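Local coordinates for protein teichoic acid D-alanine hydrolase (PDB 5ZH8) that releases D-alanine from wall teichoic acid and lipoteichoic acid as an esterase, and affects methicillin resistance, autolysis and cell wall structure in Staphylococcus aureus, at residues K130-E141 against Y325-F333; K336-G344 against V350-K358. All coordinates share one frame; numbering follows the deposited sequence.

Contact 1 of 2, residues K130-E141 against Y325-F333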
loop_
_atom_site.group_PDB
_atom_site.type_symbol
_atom_site.label_atom_id
_atom_site.label_comp_id
_atom_site.label_asym_id
_atom_site.label_seq_id
_atom_site.Cartn_x
_atom_site.Cartn_y
_atom_site.Cartn_z
ATOM N N LYS A 130 12.208 -11.292 10.369
ATOM C CA LYS A 130 12.124 -12.753 10.294
ATOM C C LYS A 130 13.479 -13.414 9.963
ATOM O O LYS A 130 13.729 -14.546 10.373
ATOM C CB LYS A 130 11.076 -13.176 9.267
ATOM C CG LYS A 130 9.651 -12.837 9.669
ATOM C CD LYS A 130 8.651 -13.438 8.703
ATOM C CE LYS A 130 7.226 -13.152 9.138
ATOM N NZ LYS A 130 6.925 -11.698 9.185
ATOM N N PHE A 131 14.334 -12.705 9.227
ATOM C CA PHE A 131 15.691 -13.166 8.927
ATOM C C PHE A 131 16.531 -13.276 10.199
ATOM O O PHE A 131 17.247 -14.249 10.391
ATOM C CB PHE A 131 16.354 -12.219 7.909
ATOM C CG PHE A 131 17.777 -12.579 7.556
ATOM C CD1 PHE A 131 18.127 -13.879 7.209
ATOM C CD2 PHE A 131 18.769 -11.600 7.542
ATOM C CE1 PHE A 131 19.434 -14.200 6.878
ATOM C CE2 PHE A 131 20.078 -11.912 7.214
ATOM C CZ PHE A 131 20.410 -13.217 6.885
ATOM N N SER A 132 16.433 -12.272 11.062
ATOM C CA SER A 132 17.074 -12.299 12.380
ATOM C C SER A 132 16.631 -13.539 13.177
ATOM O O SER A 132 17.469 -14.275 13.716
ATOM C CB SER A 132 16.760 -11.003 13.147
ATOM O OG SER A 132 16.947 -11.147 14.547
ATOM N N THR A 133 15.317 -13.762 13.223
ATOM C CA THR A 133 14.730 -14.910 13.913
ATOM C C THR A 133 15.171 -16.245 13.276
ATOM O O THR A 133 15.441 -17.220 13.984
ATOM C CB THR A 133 13.183 -14.816 13.919
ATOM O OG1 THR A 133 12.774 -13.608 14.572
ATOM C CG2 THR A 133 12.550 -16.017 14.637
ATOM N N GLY A 134 15.244 -16.283 11.947
ATOM C CA GLY A 134 15.723 -17.465 11.242
ATOM C C GLY A 134 17.173 -17.786 11.565
ATOM O O GLY A 134 17.532 -18.949 11.729
ATOM N N LEU A 135 18.010 -16.755 11.659
ATOM C CA LEU A 135 19.419 -16.941 12.008
ATOM C C LEU A 135 19.569 -17.528 13.405
ATOM O O LEU A 135 20.402 -18.408 13.624
ATOM C CB LEU A 135 20.183 -15.621 11.911
ATOM C CG LEU A 135 20.479 -15.151 10.484
ATOM C CD1 LEU A 135 20.835 -13.673 10.461
ATOM C CD2 LEU A 135 21.594 -15.979 9.857
ATOM N N LEU A 136 18.753 -17.036 14.341
ATOM C CA LEU A 136 18.733 -17.547 15.705
ATOM C C LEU A 136 18.292 -19.004 15.736
ATOM O O LEU A 136 18.843 -19.799 16.489
ATOM C CB LEU A 136 17.805 -16.692 16.579
ATOM C CG LEU A 136 18.273 -15.265 16.898
ATOM C CD1 LEU A 136 17.158 -14.481 17.572
ATOM C CD2 LEU A 136 19.528 -15.273 17.764
ATOM N N LEU A 137 17.299 -19.339 14.918
ATOM C CA LEU A 137 16.842 -20.728 14.751
ATOM C C LEU A 137 17.969 -21.630 14.277
ATOM O O LEU A 137 18.243 -22.659 14.885
ATOM C CB LEU A 137 15.693 -20.818 13.744
ATOM C CG LEU A 137 14.261 -20.768 14.284
ATOM C CD1 LEU A 137 13.290 -20.888 13.121
ATOM C CD2 LEU A 137 13.990 -21.851 15.314
ATOM N N LYS A 138 18.613 -21.241 13.184
ATOM C CA LYS A 138 19.709 -22.024 12.630
ATOM C C LYS A 138 20.823 -22.196 13.659
ATOM O O LYS A 138 21.368 -23.293 13.817
ATOM C CB LYS A 138 20.251 -21.386 11.344
ATOM C CG LYS A 138 21.402 -22.156 10.698
ATOM C CD LYS A 138 21.009 -23.554 10.215
ATOM C CE LYS A 138 20.261 -23.491 8.888
ATOM N NZ LYS A 138 19.438 -24.705 8.651
ATOM N N GLN A 139 21.149 -21.113 14.360
ATOM C CA GLN A 139 22.128 -21.179 15.439
ATOM C C GLN A 139 21.745 -22.233 16.483
ATOM O O GLN A 139 22.575 -23.046 16.883
ATOM C CB GLN A 139 22.280 -19.820 16.107
ATOM C CG GLN A 139 23.148 -18.843 15.334
ATOM C CD GLN A 139 23.123 -17.448 15.938
ATOM O OE1 GLN A 139 22.263 -17.136 16.763
ATOM N NE2 GLN A 139 24.064 -16.603 15.525
ATOM N N LEU A 140 20.485 -22.216 16.901
ATOM C CA LEU A 140 19.978 -23.172 17.880
ATOM C C LEU A 140 20.004 -24.617 17.388
ATOM O O LEU A 140 20.182 -25.534 18.183
ATOM C CB LEU A 140 18.553 -22.798 18.310
ATOM C CG LEU A 140 18.465 -21.563 19.207
ATOM C CD1 LEU A 140 17.015 -21.224 19.484
ATOM C CD2 LEU A 140 19.226 -21.784 20.506
ATOM N N GLU A 141 19.821 -24.814 16.085
ATOM C CA GLU A 141 19.916 -26.143 15.476
ATOM C C GLU A 141 21.334 -26.687 15.582
ATOM O O GLU A 141 21.527 -27.845 15.953
ATOM C CB GLU A 141 19.485 -26.100 14.006
ATOM C CG GLU A 141 18.007 -25.833 13.800
ATOM C CD GLU A 141 17.671 -25.525 12.360
ATOM O OE1 GLU A 141 17.986 -26.359 11.495
ATOM O OE2 GLU A 141 17.087 -24.457 12.093
ATOM N N TYR A 325 15.558 -27.465 1.465
ATOM C CA TYR A 325 15.144 -26.106 1.129
ATOM C C TYR A 325 14.232 -26.153 -0.100
ATOM O O TYR A 325 14.673 -25.851 -1.209
ATOM C CB TYR A 325 16.372 -25.241 0.843
ATOM C CG TYR A 325 17.264 -25.047 2.044
ATOM C CD1 TYR A 325 16.952 -24.111 3.016
ATOM C CD2 TYR A 325 18.420 -25.802 2.211
ATOM C CE1 TYR A 325 17.765 -23.930 4.124
ATOM C CE2 TYR A 325 19.244 -25.629 3.309
ATOM C CZ TYR A 325 18.909 -24.688 4.265
ATOM O OH TYR A 325 19.711 -24.496 5.371
ATOM N N PRO A 326 12.959 -26.550 0.090
ATOM C CA PRO A 326 12.039 -26.762 -1.034
ATOM C C PRO A 326 11.622 -25.489 -1.756
ATOM O O PRO A 326 11.383 -25.520 -2.959
ATOM C CB PRO A 326 10.821 -27.405 -0.369
ATOM C CG PRO A 326 10.852 -26.904 1.025
ATOM C CD PRO A 326 12.305 -26.821 1.383
ATOM N N ASP A 327 11.532 -24.387 -1.025
ATOM C CA ASP A 327 11.048 -23.128 -1.573
ATOM C C ASP A 327 12.184 -22.125 -1.650
ATOM O O ASP A 327 13.259 -22.344 -1.090
ATOM C CB ASP A 327 9.911 -22.573 -0.698
ATOM C CG ASP A 327 8.793 -23.591 -0.469
ATOM O OD1 ASP A 327 8.531 -24.357 -1.418
ATOM O OD2 ASP A 327 8.215 -23.666 0.642
ATOM N N GLU A 328 11.941 -21.029 -2.359
ATOM C CA GLU A 328 12.885 -19.917 -2.404
ATOM C C GLU A 328 13.017 -19.328 -1.010
ATOM O O GLU A 328 14.111 -18.946 -0.583
ATOM C CB GLU A 328 12.410 -18.838 -3.383
ATOM C CG GLU A 328 12.414 -19.281 -4.836
ATOM C CD GLU A 328 12.021 -18.177 -5.802
ATOM O OE1 GLU A 328 11.375 -17.192 -5.374
ATOM O OE2 GLU A 328 12.359 -18.300 -7.000
ATOM N N TYR A 329 11.892 -19.279 -0.300
ATOM C CA TYR A 329 11.853 -18.750 1.058
ATOM C C TYR A 329 12.464 -19.725 2.062
ATOM O O TYR A 329 12.181 -20.913 2.024
ATOM C CB TYR A 329 10.412 -18.446 1.460
ATOM C CG TYR A 329 10.294 -17.576 2.683
ATOM C CD1 TYR A 329 10.455 -16.212 2.590
ATOM C CD2 TYR A 329 10.024 -18.118 3.935
ATOM C CE1 TYR A 329 10.343 -15.397 3.690
ATOM C CE2 TYR A 329 9.916 -17.307 5.050
ATOM C CZ TYR A 329 10.076 -15.948 4.916
ATOM O OH TYR A 329 9.966 -15.112 6.000
ATOM N N ARG A 330 13.314 -19.208 2.941
ATOM C CA ARG A 330 13.788 -19.957 4.099
ATOM C C ARG A 330 14.321 -18.992 5.157
ATOM O O ARG A 330 14.911 -17.953 4.827
ATOM C CB ARG A 330 14.876 -20.981 3.724
ATOM C CG ARG A 330 16.301 -20.424 3.614
ATOM C CD ARG A 330 16.464 -19.447 2.448
ATOM N NE ARG A 330 15.992 -20.050 1.210
ATOM C CZ ARG A 330 16.636 -20.999 0.544
ATOM N NH1 ARG A 330 17.810 -21.458 0.964
ATOM N NH2 ARG A 330 16.102 -21.493 -0.560
ATOM N N TYR A 331 14.104 -19.338 6.424
ATOM C CA TYR A 331 14.682 -18.601 7.551
ATOM C C TYR A 331 14.547 -17.082 7.414
ATOM O O TYR A 331 15.489 -16.337 7.679
ATOM C CB TYR A 331 16.149 -19.021 7.752
ATOM C CG TYR A 331 16.278 -20.450 8.215
ATOM C CD1 TYR A 331 16.114 -20.781 9.563
ATOM C CD2 TYR A 331 16.535 -21.486 7.310
ATOM C CE1 TYR A 331 16.224 -22.091 9.999
ATOM C CE2 TYR A 331 16.641 -22.800 7.740
ATOM C CZ TYR A 331 16.483 -23.096 9.084
ATOM O OH TYR A 331 16.585 -24.395 9.520
ATOM N N GLY A 332 13.370 -16.639 6.985
ATOM C CA GLY A 332 13.058 -15.215 6.903
ATOM C C GLY A 332 13.460 -14.472 5.641
ATOM O O GLY A 332 13.334 -13.255 5.596
ATOM N N PHE A 333 13.937 -15.174 4.616
ATOM C CA PHE A 333 14.374 -14.506 3.377
ATOM C C PHE A 333 14.293 -15.415 2.155
ATOM O O PHE A 333 14.065 -16.614 2.273
ATOM C CB PHE A 333 15.796 -13.976 3.546
ATOM C CG PHE A 333 16.854 -15.037 3.454
ATOM C CD1 PHE A 333 17.194 -15.809 4.570
ATOM C CD2 PHE A 333 17.506 -15.273 2.255
ATOM C CE1 PHE A 333 18.162 -16.792 4.480
ATOM C CE2 PHE A 333 18.475 -16.262 2.158
ATOM C CZ PHE A 333 18.802 -17.019 3.272
#
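Tyr331 is the main side chain that segment 325-333 lays against helix residues 130-141. Its CB sits 3.8 Å from Gly134 CA. Its CG lies beside the backbone N (chi1 -67°), and this sends the ring along the helix. CD1 passes Gly134 O at 3.2 Å. Farther out, Leu137 CB meets the ring edge at CE1, 4.0 Å away. At the tip, Tyr331 OH donates to Glu141 OE2 at 2.6 Å; OE2 accepts with its syn lone pair. The same hydroxyl accepts a weak bond from Lys138 NZ. Lys138 bends at chi2 and chi3 to bring NZ there, and NZ also gives a weak bond to Tyr325 OH. A salt bridge to Glu141 OE1 joins Lys138 to the same group.

Nearer the helix start, backbone meets backbone. Phe131 CA and Gly332 CA are 3.9 Å apart. Phe131 CA-H points almost straight at Tyr331 O (3.4 Å, 176°). The Phe131 and Phe333 rings meet obliquely, with centroids 5.1 Å apart. Lys130 CD touches Tyr329 OH, while its NZ makes a salt bridge with Asp213 and a hydrogen bond with Ser127 OG. Ser127 and Lys130 match the SxxK motif of the beta-lactamase family. The contact thus seats a type I' turn, Arg330 to Phe333, of the sheet-edge hairpin on the helix that bears the motif's lysine near its start, with Ser127 just ahead of it.

Contact 2 of 2, residues K336-G344 against V350-K358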
loop_
_atom_site.group_PDB
_atom_site.type_symbol
_atom_site.label_atom_id
_atom_site.label_comp_id
_atom_site.label_asym_id
_atom_site.label_seq_id
_atom_site.Cartn_x
_atom_site.Cartn_y
_atom_site.Cartn_z
ATOM N N LYS A 336 16.544 -16.645 -4.648
ATOM C CA LYS A 336 15.918 -16.681 -5.969
ATOM C C LYS A 336 16.955 -16.977 -7.064
ATOM O O LYS A 336 18.151 -17.039 -6.780
ATOM C CB LYS A 336 15.197 -15.362 -6.234
ATOM C CG LYS A 336 14.194 -14.976 -5.154
ATOM C CD LYS A 336 13.497 -13.666 -5.486
ATOM C CE LYS A 336 12.051 -13.658 -5.024
ATOM N NZ LYS A 336 11.206 -14.578 -5.839
ATOM N N PRO A 337 16.500 -17.182 -8.314
ATOM C CA PRO A 337 17.430 -17.511 -9.390
ATOM C C PRO A 337 18.539 -16.497 -9.653
ATOM O O PRO A 337 19.688 -16.899 -9.837
ATOM C CB PRO A 337 16.517 -17.625 -10.606
ATOM C CG PRO A 337 15.251 -18.139 -10.038
ATOM C CD PRO A 337 15.107 -17.410 -8.734
ATOM N N THR A 338 18.208 -15.208 -9.673
ATOM C CA THR A 338 19.194 -14.179 -10.026
ATOM C C THR A 338 19.684 -13.379 -8.831
ATOM O O THR A 338 20.568 -12.529 -8.984
ATOM C CB THR A 338 18.612 -13.179 -11.037
ATOM O OG1 THR A 338 17.523 -12.476 -10.428
ATOM C CG2 THR A 338 18.119 -13.884 -12.269
ATOM N N LEU A 339 19.118 -13.646 -7.650
ATOM C CA LEU A 339 19.330 -12.787 -6.480
ATOM C C LEU A 339 18.759 -13.388 -5.206
ATOM O O LEU A 339 17.931 -14.289 -5.260
ATOM C CB LEU A 339 18.683 -11.418 -6.719
ATOM C CG LEU A 339 17.182 -11.421 -7.065
ATOM C CD1 LEU A 339 16.303 -11.445 -5.816
ATOM C CD2 LEU A 339 16.827 -10.215 -7.931
ATOM N N ASN A 340 19.225 -12.884 -4.066
ATOM C CA ASN A 340 18.593 -13.140 -2.772
ATOM C C ASN A 340 17.851 -11.876 -2.357
ATOM O O ASN A 340 18.327 -10.764 -2.590
ATOM C CB ASN A 340 19.625 -13.515 -1.697
ATOM C CG ASN A 340 20.123 -14.947 -1.825
ATOM O OD1 ASN A 340 19.929 -15.601 -2.853
ATOM N ND2 ASN A 340 20.778 -15.437 -0.778
ATOM N N ARG A 341 16.697 -12.054 -1.727
ATOM C CA ARG A 341 15.809 -10.947 -1.435
ATOM C C ARG A 341 15.318 -10.956 0.012
ATOM O O ARG A 341 14.951 -12.005 0.543
ATOM C CB ARG A 341 14.620 -10.999 -2.395
ATOM C CG ARG A 341 13.462 -10.082 -2.043
ATOM C CD ARG A 341 12.370 -10.196 -3.093
ATOM N NE ARG A 341 11.316 -9.196 -2.909
ATOM C CZ ARG A 341 10.276 -9.332 -2.086
ATOM N NH1 ARG A 341 10.138 -10.426 -1.345
ATOM N NH2 ARG A 341 9.374 -8.373 -1.999
ATOM N N LEU A 342 15.330 -9.779 0.634
ATOM C CA LEU A 342 14.593 -9.532 1.874
ATOM C C LEU A 342 13.633 -8.368 1.648
ATOM O O LEU A 342 13.900 -7.480 0.838
ATOM C CB LEU A 342 15.522 -9.191 3.044
ATOM C CG LEU A 342 16.358 -10.326 3.623
ATOM C CD1 LEU A 342 17.606 -10.551 2.801
ATOM C CD2 LEU A 342 16.748 -10.040 5.063
ATOM N N ASN A 343 12.517 -8.389 2.367
ATOM C CA ASN A 343 11.535 -7.329 2.269
ATOM C C ASN A 343 10.596 -7.323 3.477
ATOM O O ASN A 343 10.157 -8.374 3.935
ATOM C CB ASN A 343 10.727 -7.467 0.976
ATOM C CG ASN A 343 9.682 -6.382 0.834
ATOM O OD1 ASN A 343 9.960 -5.288 0.347
ATOM N ND2 ASN A 343 8.469 -6.692 1.245
ATOM N N GLY A 344 10.294 -6.126 3.974
ATOM C CA GLY A 344 9.300 -5.939 5.026
ATOM C C GLY A 344 8.510 -4.667 4.795
ATOM O O GLY A 344 9.084 -3.615 4.523
ATOM N N VAL A 350 8.917 0.691 4.004
ATOM C CA VAL A 350 9.236 -0.467 3.181
ATOM C C VAL A 350 10.746 -0.657 3.211
ATOM O O VAL A 350 11.497 0.267 2.886
ATOM C CB VAL A 350 8.790 -0.304 1.715
ATOM C CG1 VAL A 350 8.714 -1.666 1.048
ATOM C CG2 VAL A 350 7.443 0.394 1.621
ATOM N N PHE A 351 11.178 -1.856 3.597
ATOM C CA PHE A 351 12.589 -2.150 3.770
ATOM C C PHE A 351 12.947 -3.362 2.912
ATOM O O PHE A 351 12.512 -4.479 3.185
ATOM C CB PHE A 351 12.874 -2.418 5.247
ATOM C CG PHE A 351 14.316 -2.283 5.617
ATOM C CD1 PHE A 351 15.184 -3.346 5.458
ATOM C CD2 PHE A 351 14.802 -1.086 6.123
ATOM C CE1 PHE A 351 16.515 -3.221 5.796
ATOM C CE2 PHE A 351 16.135 -0.953 6.464
ATOM C CZ PHE A 351 16.995 -2.022 6.296
ATOM N N THR A 352 13.733 -3.130 1.870
ATOM C CA THR A 352 13.949 -4.135 0.842
ATOM C C THR A 352 15.437 -4.307 0.567
ATOM O O THR A 352 16.202 -3.346 0.614
ATOM C CB THR A 352 13.194 -3.767 -0.454
ATOM O OG1 THR A 352 11.826 -3.445 -0.147
ATOM C CG2 THR A 352 13.220 -4.916 -1.443
ATOM N N VAL A 353 15.836 -5.548 0.302
ATOM C CA VAL A 353 17.235 -5.903 0.092
ATOM C C VAL A 353 17.300 -6.848 -1.090
ATOM O O VAL A 353 16.637 -7.879 -1.096
ATOM C CB VAL A 353 17.853 -6.640 1.306
ATOM C CG1 VAL A 353 19.349 -6.832 1.108
ATOM C CG2 VAL A 353 17.585 -5.897 2.608
ATOM N N TYR A 354 18.084 -6.483 -2.092
ATOM C CA TYR A 354 18.431 -7.381 -3.187
ATOM C C TYR A 354 19.925 -7.582 -3.094
ATOM O O TYR A 354 20.659 -6.605 -2.929
ATOM C CB TYR A 354 18.123 -6.740 -4.535
ATOM C CG TYR A 354 16.728 -6.943 -5.080
ATOM C CD1 TYR A 354 15.635 -7.178 -4.253
ATOM C CD2 TYR A 354 16.506 -6.847 -6.447
ATOM C CE1 TYR A 354 14.373 -7.341 -4.789
ATOM C CE2 TYR A 354 15.254 -6.999 -6.986
ATOM C CZ TYR A 354 14.193 -7.246 -6.162
ATOM O OH TYR A 354 12.962 -7.398 -6.747
ATOM N N TYR A 355 20.389 -8.828 -3.182
ATOM C CA TYR A 355 21.825 -9.057 -3.180
ATOM C C TYR A 355 22.276 -10.318 -3.873
ATOM O O TYR A 355 21.481 -11.220 -4.148
ATOM C CB TYR A 355 22.385 -9.014 -1.753
ATOM C CG TYR A 355 22.107 -10.216 -0.883
ATOM C CD1 TYR A 355 22.958 -11.315 -0.891
ATOM C CD2 TYR A 355 21.023 -10.237 -0.016
ATOM C CE1 TYR A 355 22.718 -12.404 -0.080
ATOM C CE2 TYR A 355 20.781 -11.329 0.803
ATOM C CZ TYR A 355 21.632 -12.406 0.765
ATOM O OH TYR A 355 21.400 -13.497 1.566
ATOM N N ASN A 356 23.572 -10.333 -4.175
ATOM C CA ASN A 356 24.269 -11.506 -4.683
ATOM C C ASN A 356 25.702 -11.500 -4.117
ATOM O O ASN A 356 25.941 -10.886 -3.073
ATOM C CB ASN A 356 24.208 -11.566 -6.224
ATOM C CG ASN A 356 24.888 -10.397 -6.903
ATOM O OD1 ASN A 356 25.753 -9.741 -6.336
ATOM N ND2 ASN A 356 24.509 -10.149 -8.144
ATOM N N ASP A 357 26.648 -12.168 -4.772
ATOM C CA ASP A 357 28.011 -12.242 -4.241
ATOM C C ASP A 357 28.841 -10.978 -4.495
ATOM O O ASP A 357 29.914 -10.831 -3.915
ATOM C CB ASP A 357 28.735 -13.477 -4.776
ATOM C CG ASP A 357 28.224 -14.778 -4.161
ATOM O OD1 ASP A 357 27.293 -14.748 -3.325
ATOM O OD2 ASP A 357 28.755 -15.846 -4.528
ATOM N N LYS A 358 28.358 -10.073 -5.346
ATOM C CA LYS A 358 29.059 -8.813 -5.610
ATOM C C LYS A 358 28.385 -7.623 -4.919
ATOM O O LYS A 358 29.044 -6.851 -4.224
ATOM C CB LYS A 358 29.152 -8.545 -7.112
ATOM C CG LYS A 358 30.155 -7.456 -7.467
ATOM C CD LYS A 358 30.194 -7.182 -8.957
ATOM C CE LYS A 358 31.143 -6.044 -9.306
ATOM N NZ LYS A 358 30.989 -5.611 -10.727
#
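Asn340 and Tyr355 form a hydrogen-bonded pair of antiparallel strands and also meet through their side chains. Tyr355 CG stands between its backbone N and carbonyl carbon (chi1 75°), and the ring lies back across the neighbouring strand. Asn340 CB sits over one ring face, 3.5 Å from the centroid, as a CH-pi contact. Asn340 ND2 then reaches Tyr355 OH at 3.1 Å, nearly straight (171°) and with the hydroxyl in the amide plane. ND2 also bonds to Leu317 O and OD1 accepts from Asn390 ND2, so both ends of the amide are held. Leu342 CD1 comes to the edge of the same ring at CE2, 3.8 Å away. Leu342 and Val353 lie side by side, with CB atoms 3.9 Å apart. This is the closely packed side. Phe333 and helix 292-303 add to it.

The other face is more polar. Thr352 OG1 donates to Asn343 OD1 at 2.7 Å, in the carbonyl plane. Arg341 runs extended past Tyr354, with CD 3.9 Å from CE1. Glu372 OE2 makes a salt bridge with Arg341 NE and a hydrogen bond with Tyr354 OH. Helix 371-382 packs on this face, and the second subunit touches Arg341 and Asn343. Asn343 is only partly buried, as is Val350 at the strand end.

The strand pairing ends before Asn340 and after Tyr355; Pro337 and Asp357 beyond it are exposed. Paired backbone bonds at Asn340-Tyr355, Leu342-Val353 and Gly344-Phe351 mark a regular antiparallel beta hairpin, part of the central sheet of the beta-lactamase fold.

Overall arrangement
Both contacts are mostly buried and both reach the same antiparallel sheet, with centres about 15 Å apart. Contact 1 ties the edge of that sheet to a helix; contact 2 joins two strands inside it. Their chemistry differs accordingly. Contact 1 relies on glycine-mediated backbone packing, aromatic rings and a polar cluster at one end. Contact 2 relies on a ladder of backbone bonds, with one face mainly apolar and aromatic and the other more polar. The second subunit touches contact 2 but not contact 1. The two meet directly: Phe131 packs on Leu342, and Glu328 makes a salt bridge with Lys336. Strand 333-335, which begins at Phe333 of contact 1, lies next to strand 340-346 of contact 2.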